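Local coordinates for protein 11S globulin subunit beta (Cucurbita maxima, PDB 2E9Q) that serves as a seed storage protein of pumpkin, a nutrient reservoir of the 11S globulin family built on the cupin fold, at residues R40-E44 with A45-E49; V243-D246 with E247-V251. All blocks are in the same frame, centred on the assembly; numbering follows the deposited sequence.

In the fold
Contact 1 is regular beta structure and contact 2 an irregular loop, and they meet where strand 242-244 runs beside the hairpin turn: Glu-44 OE2 is 2.8 Å from Gln-244 N, a probable hydrogen bond. Their centres lie about 18 Å apart on the same side of the chain's centre. Both are partly buried, with exposed acidic residues. Residues 40-49 form the edge hairpin of a cupin sheet, held by backbone hydrogen bonds and a salt bridge, and no other chain of the assembly touches them. Residues 243-251 are held by an apolar valine-phenylalanine contact without a clear internal hydrogen bond, and lie farther out, against a neighbouring subunit.

Contact 1 (R40-E44 with A45-E49); sequences RAEAE and AGFTE. Unlike the reference sequence in segment 45-49: Gly-46 (reference Ile).
Arg-40 and Glu-49 face each other across a beta hairpin, strands 39-43 and 46-50, whose short segments run at 166° to one another. They are a non-hydrogen-bonded antiparallel pair, as are Glu-42 and Phe-47, and all four side chains leave the same face of the sheet. The arginine can be traced outward. Its CB lies 4.0 Å from Thr-48 O, while CG, anti to the carbonyl carbon (chi1 -70°), comes within 3.5 Å of Glu-49 CG. From there the extended chain carries CD past the carboxylate and sets NE 2.9 Å from Glu-49 OE2, a salt bridge. Arg-40 NH2 is 3.3 Å from Glu-49 OE2 as well, but the guanidinium and carboxylate planes stand 60° apart, so the two groups are not coplanar, and OE2 alone is approached, obliquely. NH1 turns to a bound phosphate ion, probably from the crystallisation liquor. Arg-40 is modelled in two conformers, so the bridge describes this one.

Toward the turn, the Glu-42 carboxylate lies alongside Phe-47, with OE2 3.7 Å from Phe-47 CB. The backbone sets the register: Ala-41 and Thr-48 exchange two hydrogen bonds, Ala-41 N to Thr-48 O measuring 2.8 Å, and Ala-43 N reaches Gly-46 O at 2.7 Å. Gly-46, an isoleucine in the reference sequence, has backbone angles at which a CB would press on the carbonyl O of Ala-45.

Arg-67, on the adjoining strand 63-70, forms a salt bridge with OE1 of Glu-49. In this conformer of Arg-40 the buried carboxylate thus has an arginine for each oxygen, an environment likely to keep it ionised and to tie the edge hairpin to the next strand by charge as well as by backbone bonds.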
ATOM      1  N   ARG A  40      18.603 -19.729 -18.081  1.00 47.65           N
ATOM      2  CA  ARG A  40      19.421 -18.996 -19.034  1.00 44.22           C
ATOM      3  C   ARG A  40      18.854 -18.969 -20.440  1.00 49.34           C
ATOM      4  O   ARG A  40      18.307 -19.961 -20.908  1.00 48.68           O
ATOM      5  CB  ARG A  40      20.829 -19.587 -19.093  0.50 50.94           C
ATOM      6  CG  ARG A  40      21.638 -19.337 -17.848  0.50 45.53           C
ATOM      7  CD  ARG A  40      22.970 -20.056 -17.876  0.50 43.59           C
ATOM      8  NE  ARG A  40      23.620 -19.945 -16.577  0.50 37.84           N
ATOM      9  CZ  ARG A  40      23.058 -20.312 -15.431  0.50 41.13           C
ATOM     10  NH1 ARG A  40      21.829 -20.824 -15.413  0.50 40.10           N
ATOM     11  NH2 ARG A  40      23.719 -20.154 -14.295  0.50 48.00           N
ATOM     12  N   ALA A  41      18.999 -17.822 -21.102  1.00 43.58           N
ATOM     13  CA  ALA A  41      18.531 -17.635 -22.474  1.00 49.29           C
ATOM     14  C   ALA A  41      19.658 -17.035 -23.322  1.00 53.05           C
ATOM     15  O   ALA A  41      20.107 -15.905 -23.099  1.00 49.42           O
ATOM     16  CB  ALA A  41      17.309 -16.719 -22.504  1.00 51.44           C
ATOM     17  N   GLU A  42      20.115 -17.809 -24.296  1.00 60.39           N
ATOM     18  CA  GLU A  42      21.191 -17.391 -25.182  1.00 53.33           C
ATOM     19  C   GLU A  42      20.644 -16.510 -26.298  1.00 50.21           C
ATOM     20  O   GLU A  42      19.594 -16.784 -26.872  1.00 47.59           O
ATOM     21  CB  GLU A  42      21.879 -18.633 -25.772  1.00 53.04           C
ATOM     22  CG  GLU A  42      22.582 -19.513 -24.734  1.00 56.07           C
ATOM     23  CD  GLU A  42      23.900 -18.926 -24.262  1.00 62.51           C
ATOM     24  OE1 GLU A  42      24.357 -19.292 -23.152  1.00 55.13           O
ATOM     25  OE2 GLU A  42      24.482 -18.104 -25.013  1.00 63.25           O
ATOM     26  N   ALA A  43      21.356 -15.440 -26.602  1.00 44.37           N
ATOM     27  CA  ALA A  43      20.920 -14.550 -27.662  1.00 53.35           C
ATOM     28  C   ALA A  43      22.032 -14.425 -28.695  1.00 42.66           C
ATOM     29  O   ALA A  43      23.146 -14.902 -28.483  1.00 46.26           O
ATOM     30  CB  ALA A  43      20.569 -13.170 -27.087  1.00 46.25           C
ATOM     31  N   GLU A  44      21.722 -13.782 -29.809  1.00 43.69           N
ATOM     32  CA  GLU A  44      22.696 -13.592 -30.865  1.00 49.16           C
ATOM     33  C   GLU A  44      23.941 -12.874 -30.370  1.00 52.25           C
ATOM     34  O   GLU A  44      25.057 -13.275 -30.699  1.00 58.89           O
ATOM     35  CB  GLU A  44      22.069 -12.812 -32.024  1.00 51.99           C
ATOM     36  CG  GLU A  44      23.045 -12.461 -33.145  1.00 59.49           C
ATOM     37  CD  GLU A  44      22.376 -11.717 -34.289  1.00 61.03           C
ATOM     38  OE1 GLU A  44      22.214 -12.305 -35.380  1.00 60.11           O
ATOM     39  OE2 GLU A  44      22.000 -10.541 -34.092  1.00 75.15           O
ATOM     40  N   ALA A  45      23.766 -11.837 -29.555  1.00 53.14           N
ATOM     41  CA  ALA A  45      24.913 -11.073 -29.074  1.00 54.27           C
ATOM     42  C   ALA A  45      25.166 -11.092 -27.574  1.00 51.27           C
ATOM     43  O   ALA A  45      25.806 -10.191 -27.040  1.00 52.57           O
ATOM     44  CB  ALA A  45      24.799  -9.631 -29.555  1.00 54.04           C
ATOM     45  N   GLY A  46      24.684 -12.121 -26.893  1.00 51.23           N
ATOM     46  CA  GLY A  46      24.893 -12.204 -25.460  1.00 40.54           C
ATOM     47  C   GLY A  46      23.964 -13.229 -24.858  1.00 44.26           C
ATOM     48  O   GLY A  46      23.464 -14.100 -25.568  1.00 49.43           O
ATOM     49  N   PHE A  47      23.719 -13.131 -23.559  1.00 41.96           N
ATOM     50  CA  PHE A  47      22.829 -14.079 -22.905  1.00 48.00           C
ATOM     51  C   PHE A  47      22.269 -13.527 -21.600  1.00 43.22           C
ATOM     52  O   PHE A  47      22.881 -12.685 -20.950  1.00 48.12           O
ATOM     53  CB  PHE A  47      23.565 -15.414 -22.664  1.00 39.54           C
ATOM     54  CG  PHE A  47      24.793 -15.291 -21.810  1.00 34.41           C
ATOM     55  CD1 PHE A  47      24.703 -15.374 -20.426  1.00 37.80           C
ATOM     56  CD2 PHE A  47      26.041 -15.101 -22.391  1.00 42.84           C
ATOM     57  CE1 PHE A  47      25.836 -15.270 -19.625  1.00 34.55           C
ATOM     58  CE2 PHE A  47      27.191 -14.992 -21.606  1.00 41.32           C
ATOM     59  CZ  PHE A  47      27.089 -15.078 -20.214  1.00 40.93           C
ATOM     60  N   THR A  48      21.101 -14.028 -21.227  1.00 43.82           N
ATOM     61  CA  THR A  48      20.400 -13.595 -20.030  1.00 41.08           C
ATOM     62  C   THR A  48      20.226 -14.709 -19.007  1.00 41.05           C
ATOM     63  O   THR A  48      19.736 -15.795 -19.327  1.00 40.48           O
ATOM     64  CB  THR A  48      19.009 -13.077 -20.406  1.00 45.27           C
ATOM     65  OG1 THR A  48      19.152 -11.984 -21.317  1.00 48.13           O
ATOM     66  CG2 THR A  48      18.228 -12.649 -19.160  1.00 44.35           C
ATOM     67  N   GLU A  49      20.615 -14.420 -17.773  1.00 34.88           N
ATOM     68  CA  GLU A  49      20.495 -15.369 -16.689  1.00 41.27           C
ATOM     69  C   GLU A  49      19.445 -14.846 -15.700  1.00 47.52           C
ATOM     70  O   GLU A  49      19.391 -13.635 -15.419  1.00 37.49           O
ATOM     71  CB  GLU A  49      21.848 -15.534 -16.004  1.00 40.18           C
ATOM     72  CG  GLU A  49      22.919 -16.167 -16.901  1.00 51.11           C
ATOM     73  CD  GLU A  49      24.270 -16.236 -16.220  1.00 52.77           C
ATOM     74  OE1 GLU A  49      24.979 -15.206 -16.182  1.00 53.09           O
ATOM     75  OE2 GLU A  49      24.615 -17.317 -15.703  1.00 57.69           O
TER

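Contact 2 (V243-D246 with E247-V251); sequences VQVD and EDFEV
Val-245 packs on the ring of Phe-249 inside a loop that follows strand 242-244 of the N-terminal cupin domain. The chain bends back over residues 246 to 248, bringing two side chains four residues apart together, and both are buried. Val-245 CG1 sits over one face of the ring, 4.1 Å from its centroid and 20° off the normal, a CH-pi contact shifted toward the rim. CB also touches, 3.8 Å from Phe-249 CD2, and CG2 is 4.0 Å from the same ring carbon, so the valine meets one side of the ring with three carbons. A chi1 of 178° turns the phenylalanine's CG away from its backbone N and brings the ring to the valine's side of the bend. The ring also meets Tyr-148, and Asn-427 of the second subunit packs on both Val-245 and Phe-249. With an alanine in place of Phe-249, CG1 of Val-245 would lose the ring face it lies on, and a gap would probably open between the valine and Tyr-148.

The outer side of the bend is looser. Asp-246, Glu-247 and Asp-248 are exposed acids, and no clear hydrogen bond links the two segments. Asp-246 OD2 and Glu-247 OE1 remain 6.0 Å apart, a separation consistent with like charges spreading toward solvent. The placement of the Glu-250 carboxylate is doubtful, since it clashes with the backbone of Asp-248. A hydrogen bond from this bend crosses to the neighbouring subunit: the backbone N of Asp-246 donates to OD1 of its Asn-427.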
ATOM      1  N   VAL A 243      20.597  -8.454 -29.670  1.00 48.34           N
ATOM      2  CA  VAL A 243      20.998  -8.569 -31.069  1.00 46.60           C
ATOM      3  C   VAL A 243      22.293  -7.872 -31.507  1.00 51.94           C
ATOM      4  O   VAL A 243      22.769  -6.927 -30.878  1.00 50.35           O
ATOM      5  CB  VAL A 243      19.865  -8.081 -31.984  1.00 48.75           C
ATOM      6  CG1 VAL A 243      18.569  -8.800 -31.630  1.00 47.57           C
ATOM      7  CG2 VAL A 243      19.690  -6.575 -31.838  1.00 52.05           C
ATOM      8  N   GLN A 244      22.861  -8.362 -32.603  1.00 58.28           N
ATOM      9  CA  GLN A 244      24.082  -7.793 -33.157  1.00 60.39           C
ATOM     10  C   GLN A 244      23.658  -6.609 -34.019  1.00 50.58           C
ATOM     11  O   GLN A 244      22.799  -6.752 -34.888  1.00 56.93           O
ATOM     12  CB  GLN A 244      24.794  -8.826 -34.034  1.00 68.26           C
ATOM     13  CG  GLN A 244      26.232  -8.474 -34.385  1.00 79.98           C
ATOM     14  CD  GLN A 244      27.191  -8.797 -33.253  1.00 94.54           C
ATOM     15  OE1 GLN A 244      28.394  -8.529 -33.337  1.00 93.03           O
ATOM     16  NE2 GLN A 244      26.661  -9.391 -32.185  1.00103.66           N
ATOM     17  N   VAL A 245      24.230  -5.438 -33.768  1.00 51.83           N
ATOM     18  CA  VAL A 245      23.882  -4.268 -34.571  1.00 58.26           C
ATOM     19  C   VAL A 245      24.664  -4.354 -35.878  1.00 65.54           C
ATOM     20  O   VAL A 245      25.868  -4.621 -35.883  1.00 58.17           O
ATOM     21  CB  VAL A 245      24.238  -2.945 -33.860  1.00 45.85           C
ATOM     22  CG1 VAL A 245      23.559  -2.888 -32.503  1.00 63.89           C
ATOM     23  CG2 VAL A 245      25.730  -2.817 -33.715  1.00 41.72           C
ATOM     24  N   ASP A 246      23.975  -4.124 -36.986  1.00 74.45           N
ATOM     25  CA  ASP A 246      24.612  -4.200 -38.286  1.00 85.92           C
ATOM     26  C   ASP A 246      25.551  -3.048 -38.625  1.00 87.09           C
ATOM     27  O   ASP A 246      25.525  -1.988 -37.998  1.00 84.94           O
ATOM     28  CB  ASP A 246      23.542  -4.354 -39.365  1.00 90.95           C
ATOM     29  CG  ASP A 246      22.922  -5.741 -39.364  1.00 95.88           C
ATOM     30  OD1 ASP A 246      22.614  -6.254 -38.263  1.00 99.31           O
ATOM     31  OD2 ASP A 246      22.743  -6.318 -40.458  1.00100.43           O
ATOM     32  N   GLU A 247      26.389  -3.301 -39.626  1.00 91.31           N
ATOM     33  CA  GLU A 247      27.392  -2.372 -40.142  1.00 94.79           C
ATOM     34  C   GLU A 247      27.184  -0.877 -39.910  1.00 92.22           C
ATOM     35  O   GLU A 247      28.130  -0.173 -39.552  1.00 84.66           O
ATOM     36  CB  GLU A 247      27.564  -2.605 -41.648  1.00100.91           C
ATOM     37  CG  GLU A 247      26.296  -2.321 -42.458  1.00107.15           C
ATOM     38  CD  GLU A 247      26.430  -2.685 -43.932  1.00110.39           C
ATOM     39  OE1 GLU A 247      26.662  -3.879 -44.238  1.00105.89           O
ATOM     40  OE2 GLU A 247      26.298  -1.775 -44.783  1.00106.55           O
ATOM     41  N   ASP A 248      25.961  -0.393 -40.115  1.00 95.11           N
ATOM     42  CA  ASP A 248      25.673   1.035 -39.976  1.00 98.52           C
ATOM     43  C   ASP A 248      25.392   1.589 -38.579  1.00100.01           C
ATOM     44  O   ASP A 248      26.045   2.544 -38.157  1.00 99.39           O
ATOM     45  CB  ASP A 248      24.524   1.424 -40.911  1.00104.49           C
ATOM     46  CG  ASP A 248      24.838   1.140 -42.373  1.00106.70           C
ATOM     47  OD1 ASP A 248      26.007   1.320 -42.778  1.00111.41           O
ATOM     48  OD2 ASP A 248      23.913   0.748 -43.119  1.00103.68           O
ATOM     49  N   PHE A 249      24.416   1.019 -37.874  1.00 99.19           N
ATOM     50  CA  PHE A 249      24.067   1.478 -36.527  1.00 95.95           C
ATOM     51  C   PHE A 249      25.290   1.940 -35.738  1.00 97.97           C
ATOM     52  O   PHE A 249      25.981   1.120 -35.133  1.00101.07           O
ATOM     53  CB  PHE A 249      23.377   0.353 -35.746  1.00 88.83           C
ATOM     54  CG  PHE A 249      23.025   0.718 -34.324  1.00 71.40           C
ATOM     55  CD1 PHE A 249      21.707   0.953 -33.964  1.00 70.27           C
ATOM     56  CD2 PHE A 249      24.012   0.827 -33.346  1.00 63.51           C
ATOM     57  CE1 PHE A 249      21.373   1.289 -32.657  1.00 62.27           C
ATOM     58  CE2 PHE A 249      23.688   1.164 -32.035  1.00 61.66           C
ATOM     59  CZ  PHE A 249      22.366   1.395 -31.693  1.00 63.36           C
ATOM     60  N   GLU A 250      25.549   3.245 -35.732  1.00 99.04           N
ATOM     61  CA  GLU A 250      26.690   3.797 -34.996  1.00100.84           C
ATOM     62  C   GLU A 250      26.593   5.317 -34.823  1.00101.46           C
ATOM     63  O   GLU A 250      27.180   5.888 -33.897  1.00 95.86           O
ATOM     64  CB  GLU A 250      28.013   3.474 -35.706  1.00106.58           C
ATOM     65  CG  GLU A 250      28.435   2.008 -35.705  1.00108.89           C
ATOM     66  CD  GLU A 250      28.177   1.320 -37.037  1.00109.67           C
ATOM     67  OE1 GLU A 250      28.746   1.771 -38.056  1.00102.85           O
ATOM     68  OE2 GLU A 250      27.407   0.332 -37.067  1.00111.20           O
ATOM     69  N   VAL A 251      25.856   5.965 -35.721  1.00 99.05           N
ATOM     70  CA  VAL A 251      25.690   7.414 -35.690  1.00 97.96           C
ATOM     71  C   VAL A 251      25.248   7.893 -34.313  1.00 95.79           C
ATOM     72  O   VAL A 251      25.420   9.061 -33.963  1.00 94.52           O
ATOM     73  CB  VAL A 251      24.635   7.873 -36.717  1.00101.54           C
ATOM     74  CG1 VAL A 251      24.845   9.348 -37.057  1.00 94.95           C
ATOM     75  CG2 VAL A 251      24.697   6.995 -37.962  1.00 99.13           C
TER